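Local coordinates for ThiJ/pfpI family protein (Bacillus anthracis, PDB 3EFE) that has no established specific function but belongs to the DJ-1/PfpI family, whose members include chaperones, proteases and glyoxalase-like enzymes, at residues T130-E135 and T163-A168; L78-G83 and T106-I111. One frame throughout, in Å; residues are numbered along the deposited sequence.

Interaction 1 of 2, residues T130-E135 and T163-A168; sequences TSNNLE and TASGIA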
loop_
_atom_site.group_PDB
_atom_site.type_symbol
_atom_site.label_atom_id
_atom_site.label_comp_id
_atom_site.label_asym_id
_atom_site.label_seq_id
_atom_site.Cartn_x
_atom_site.Cartn_y
_atom_site.Cartn_z
ATOM N N THR D 130 -4.526 -10.006 17.632
ATOM C CA THR D 130 -4.295 -8.634 18.007
ATOM C C THR D 130 -5.323 -7.697 17.309
ATOM O O THR D 130 -6.241 -8.131 16.618
ATOM C CB THR D 130 -2.835 -8.290 17.775
ATOM O OG1 THR D 130 -2.502 -7.148 18.542
ATOM C CG2 THR D 130 -2.496 -8.076 16.284
ATOM N N SER D 131 -5.213 -6.416 17.572
ATOM C CA SER D 131 -6.073 -5.383 16.968
ATOM C C SER D 131 -5.323 -4.098 17.133
ATOM O O SER D 131 -4.239 -4.095 17.648
ATOM C CB SER D 131 -7.469 -5.308 17.589
ATOM O OG SER D 131 -7.489 -4.776 18.906
ATOM N N ASN D 132 -5.879 -3.001 16.674
ATOM C CA ASN D 132 -5.259 -1.717 16.905
ATOM C C ASN D 132 -5.057 -1.411 18.365
ATOM O O ASN D 132 -4.028 -0.923 18.742
ATOM C CB ASN D 132 -6.054 -0.609 16.186
ATOM C CG ASN D 132 -5.885 -0.691 14.671
ATOM O OD1 ASN D 132 -4.790 -1.013 14.179
ATOM N ND2 ASN D 132 -6.963 -0.359 13.908
ATOM N N ASN D 133 -6.060 -1.687 19.179
ATOM C CA ASN D 133 -6.028 -1.342 20.602
ATOM C C ASN D 133 -7.088 -2.182 21.332
ATOM O O ASN D 133 -8.279 -2.163 20.951
ATOM C CB ASN D 133 -6.373 0.159 20.765
ATOM C CG ASN D 133 -6.409 0.592 22.224
ATOM O OD1 ASN D 133 -7.491 0.753 22.808
ATOM N ND2 ASN D 133 -5.207 0.747 22.836
ATOM N N LEU D 134 -6.654 -2.906 22.351
ATOM C CA LEU D 134 -7.554 -3.695 23.171
ATOM C C LEU D 134 -8.745 -2.906 23.765
ATOM O O LEU D 134 -9.920 -3.313 23.586
ATOM C CB LEU D 134 -6.758 -4.240 24.327
ATOM C CG LEU D 134 -7.490 -5.168 25.303
ATOM C CD1 LEU D 134 -8.225 -6.313 24.544
ATOM C CD2 LEU D 134 -6.411 -5.652 26.192
ATOM N N GLU D 135 -8.453 -1.754 24.381
ATOM C CA GLU D 135 -9.529 -0.959 25.031
ATOM C C GLU D 135 -10.561 -0.475 24.079
ATOM O O GLU D 135 -11.750 -0.537 24.377
ATOM C CB GLU D 135 -8.960 0.125 25.946
ATOM C CG GLU D 135 -8.083 -0.546 27.052
ATOM C CD GLU D 135 -8.911 -1.541 27.947
ATOM O OE1 GLU D 135 -8.300 -2.487 28.524
ATOM O OE2 GLU D 135 -10.182 -1.373 28.096
ATOM N N THR D 163 -4.354 -11.863 12.243
ATOM C CA THR D 163 -4.837 -10.497 12.570
ATOM C C THR D 163 -3.624 -9.548 12.739
ATOM O O THR D 163 -2.505 -9.961 13.081
ATOM C CB THR D 163 -5.657 -10.476 13.824
ATOM O OG1 THR D 163 -4.946 -11.210 14.817
ATOM C CG2 THR D 163 -7.046 -11.052 13.581
ATOM N N ALA D 164 -3.855 -8.276 12.506
ATOM C CA ALA D 164 -2.775 -7.322 12.659
ATOM C C ALA D 164 -3.332 -5.945 12.931
ATOM O O ALA D 164 -4.444 -5.613 12.546
ATOM C CB ALA D 164 -1.898 -7.281 11.368
ATOM N N SER D 165 -2.511 -5.127 13.529
ATOM C CA SER D 165 -2.735 -3.712 13.520
ATOM C C SER D 165 -2.596 -3.058 12.127
ATOM O O SER D 165 -1.784 -3.498 11.367
ATOM C CB SER D 165 -1.754 -3.037 14.493
ATOM O OG SER D 165 -2.164 -1.714 14.702
ATOM N N GLY D 166 -3.334 -1.948 11.874
ATOM C CA GLY D 166 -3.271 -1.142 10.683
ATOM C C GLY D 166 -1.945 -0.470 10.435
ATOM O O GLY D 166 -1.546 -0.254 9.247
ATOM N N ILE D 167 -1.188 -0.248 11.514
ATOM C CA ILE D 167 0.142 0.324 11.324
ATOM C C ILE D 167 1.211 -0.696 10.935
ATOM O O ILE D 167 2.338 -0.326 10.683
ATOM C CB ILE D 167 0.632 1.181 12.517
ATOM C CG1 ILE D 167 0.875 0.304 13.761
ATOM C CG2 ILE D 167 -0.407 2.318 12.811
ATOM C CD1 ILE D 167 0.862 1.108 15.024
ATOM N N ALA D 168 0.852 -1.962 10.851
ATOM C CA ALA D 168 1.807 -3.048 10.651
ATOM C C ALA D 168 1.494 -3.866 9.371
ATOM O O ALA D 168 1.380 -5.101 9.428
ATOM C CB ALA D 168 1.784 -3.969 11.906
#

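Interaction 2 of 2, residues L78-G83 and T106-I111; sequences LILPGG and TIVAAI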
loop_
_atom_site.group_PDB
_atom_site.type_symbol
_atom_site.label_atom_id
_atom_site.label_comp_id
_atom_site.label_asym_id
_atom_site.label_seq_id
_atom_site.Cartn_x
_atom_site.Cartn_y
_atom_site.Cartn_z
ATOM N N LEU D 78 -8.460 -15.476 2.244
ATOM C CA LEU D 78 -9.343 -14.278 2.273
ATOM C C LEU D 78 -8.733 -13.122 3.059
ATOM O O LEU D 78 -8.587 -13.218 4.244
ATOM C CB LEU D 78 -10.698 -14.595 2.888
ATOM C CG LEU D 78 -11.742 -13.467 2.946
ATOM C CD1 LEU D 78 -12.148 -12.926 1.577
ATOM C CD2 LEU D 78 -12.971 -13.943 3.775
ATOM N N ILE D 79 -8.359 -12.042 2.339
ATOM C CA ILE D 79 -7.835 -10.792 2.920
ATOM C C ILE D 79 -8.984 -9.769 3.294
ATOM O O ILE D 79 -9.811 -9.332 2.442
ATOM C CB ILE D 79 -6.789 -10.084 1.980
ATOM C CG1 ILE D 79 -5.699 -11.060 1.588
ATOM C CG2 ILE D 79 -6.181 -8.801 2.642
ATOM C CD1 ILE D 79 -4.986 -10.760 0.241
ATOM N N LEU D 80 -9.009 -9.381 4.562
ATOM C CA LEU D 80 -9.912 -8.310 4.980
ATOM C C LEU D 80 -9.131 -7.076 5.433
ATOM O O LEU D 80 -8.567 -7.050 6.514
ATOM C CB LEU D 80 -10.871 -8.772 6.053
ATOM C CG LEU D 80 -11.363 -10.220 5.921
ATOM C CD1 LEU D 80 -11.840 -10.655 7.332
ATOM C CD2 LEU D 80 -12.394 -10.358 4.789
ATOM N N PRO D 81 -9.144 -6.021 4.609
ATOM C CA PRO D 81 -8.550 -4.749 4.950
ATOM C C PRO D 81 -9.400 -3.932 5.940
ATOM O O PRO D 81 -10.599 -4.189 6.090
ATOM C CB PRO D 81 -8.489 -4.009 3.618
ATOM C CG PRO D 81 -9.422 -4.651 2.790
ATOM C CD PRO D 81 -9.776 -5.999 3.305
ATOM N N GLY D 82 -8.740 -2.998 6.632
ATOM C CA GLY D 82 -9.393 -1.932 7.320
ATOM C C GLY D 82 -10.166 -0.996 6.427
ATOM O O GLY D 82 -10.031 -1.000 5.174
ATOM N N GLY D 83 -10.977 -0.205 7.112
ATOM C CA GLY D 83 -11.736 0.909 6.548
ATOM C C GLY D 83 -12.690 1.386 7.626
ATOM O O GLY D 83 -12.702 0.860 8.767
ATOM N N THR D 106 -10.448 -22.144 5.568
ATOM C CA THR D 106 -9.913 -21.080 4.727
ATOM C C THR D 106 -9.098 -20.131 5.610
ATOM O O THR D 106 -9.515 -19.835 6.733
ATOM C CB THR D 106 -10.980 -20.362 3.922
ATOM O OG1 THR D 106 -11.121 -19.072 4.408
ATOM C CG2 THR D 106 -12.284 -21.043 3.953
ATOM N N ILE D 107 -7.880 -19.772 5.161
ATOM C CA ILE D 107 -6.994 -18.836 5.890
ATOM C C ILE D 107 -7.656 -17.446 5.783
ATOM O O ILE D 107 -7.903 -16.961 4.679
ATOM C CB ILE D 107 -5.569 -18.746 5.273
ATOM C CG1 ILE D 107 -4.958 -20.141 5.035
ATOM C CG2 ILE D 107 -4.628 -17.789 6.066
ATOM C CD1 ILE D 107 -4.923 -21.034 6.203
ATOM N N VAL D 108 -8.008 -16.851 6.917
ATOM C CA VAL D 108 -8.543 -15.480 6.903
ATOM C C VAL D 108 -7.566 -14.515 7.553
ATOM O O VAL D 108 -7.042 -14.761 8.628
ATOM C CB VAL D 108 -10.075 -15.309 7.363
ATOM C CG1 VAL D 108 -10.680 -16.606 7.773
ATOM C CG2 VAL D 108 -10.268 -14.122 8.338
ATOM N N ALA D 109 -7.276 -13.452 6.818
ATOM C CA ALA D 109 -6.266 -12.463 7.179
ATOM C C ALA D 109 -7.018 -11.145 7.292
ATOM O O ALA D 109 -7.511 -10.667 6.247
ATOM C CB ALA D 109 -5.198 -12.373 6.084
ATOM N N ALA D 110 -7.131 -10.619 8.539
ATOM C CA ALA D 110 -7.871 -9.373 8.908
ATOM C C ALA D 110 -6.918 -8.342 9.452
ATOM O O ALA D 110 -6.093 -8.634 10.283
ATOM C CB ALA D 110 -8.908 -9.649 9.985
ATOM N N ILE D 111 -7.017 -7.118 9.004
ATOM C CA ILE D 111 -6.081 -6.079 9.448
ATOM C C ILE D 111 -6.988 -4.923 9.888
ATOM O O ILE D 111 -8.025 -4.660 9.292
ATOM C CB ILE D 111 -5.016 -5.686 8.371
ATOM C CG1 ILE D 111 -4.048 -4.665 8.929
ATOM C CG2 ILE D 111 -5.676 -5.190 6.971
ATOM C CD1 ILE D 111 -2.734 -4.654 8.284
#

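Interaction 1 of 2, residues T130-E135 and T163-A168
N132 and S165 meet through the amide oxygen of the asparagine, which takes two hydrogen bonds: from S165 OG to N132 OD1 at 2.8 Å and from G166 N to N132 OD1 at 2.9 Å, the latter nearly straight at 165°. Both donors lie in the carbonyl plane, on either side of the C=O direction, so the pair fixes the rotation of the amide. The N132 side chain leaves with CG anti to its own carbonyl carbon (chi1 -71°), which sends OD1 across to the turn. Farther back, T130 N donates to T163 OG1 at 3.1 Å. The hydroxyl of T130 faces elsewhere and bonds E151 O, leaving its methyl CG2 to pack 3.7 Å from A164 CA. S131 takes little part, its OG bonding T137 and Y150.

The segment 163-168 completes strand 161-164 and then folds into a type I turn, S165 to A168, closed by A168 N to S165 O at 3.1 Å. T130 to N132 run alongside T163 to G166, their directions 17° apart, before the chain leaves for helix 134-140, with N133 at its N-cap. A164 also pairs through its backbone with C112, which follows strand 107-111 where this family usually places its nucleophile elbow. One asparagine oxygen thus binds the turn's first two residues, while T130 N to T163 OG1 ties the same loop to the strand end, with little apolar packing.

Interaction 2 of 2, residues L78-G83 and T106-I111
L80 reaches V108 and A110 because its CG lies beside its backbone N and anti to the carbonyl carbon (chi1 -36°), directing CD1 over the neighbouring strand. There L80 CD1 comes to 3.9 Å from V108 CG2 and 4.1 Å from A110 CB, the leucine and valine side chains meeting at a slant. In I111, CG1 stands opposite the backbone N (chi1 -177°), which leaves CG2 wedged between N and the carbonyl carbon, 3.5 Å from P81 CA.

The backbones between them form a parallel ladder, the axes of strands 78-80 and 107-111 approaching to 4.7 Å at 12°. L78 N bonds I107 O at 2.9 Å and A109 N returns to L78 O at 2.9 Å; L80 N then donates to A109 O, and I111 N to L80 O at 2.9 Å. Backbone CA-H...O contacts fill the spaces between, as from A110 CA to L80 O. The ladder ends there: G82 N turns to E20 OE1, and the backbone of G82 also pairs with that of S17.

L78, L80, V108 and A110 share the face beneath helix 92-104, where I98 and L102 pack; I79 and A109 look to the other face, with I79 on L24 and I25 of helix 18-30. Strand 77-80, helix 92-104 and strand 107-111 form a beta-alpha-beta unit at the centre of the alpha/beta sandwich. All ten touching residues are buried, the backbone groups of L78 and L80 facing the partner strand are hydrogen-bonded, and aliphatic side chains occupy both faces.

The centre of interaction 2 lies about 4 Å from the centre of the chain, that of interaction 1 about 12 Å, still mostly buried but with N132 exposed at its margin. The two are linked through neighbouring strands: 107-111 belongs to interaction 2 and 161-164 to interaction 1, and I111 packs its CD1 3.4 Å from S165 O. Chemistry follows position. Interaction 2 joins two strands by regular backbone bonds and aliphatic contacts, while interaction 1 uses side-chain oxygens, T163 OG1 on the strand and N132 OD1 on the loop, to join irregular chain at and past the strand end. Near I167 and A168 the second subunit approaches through its H198; nothing of it touches interaction 2.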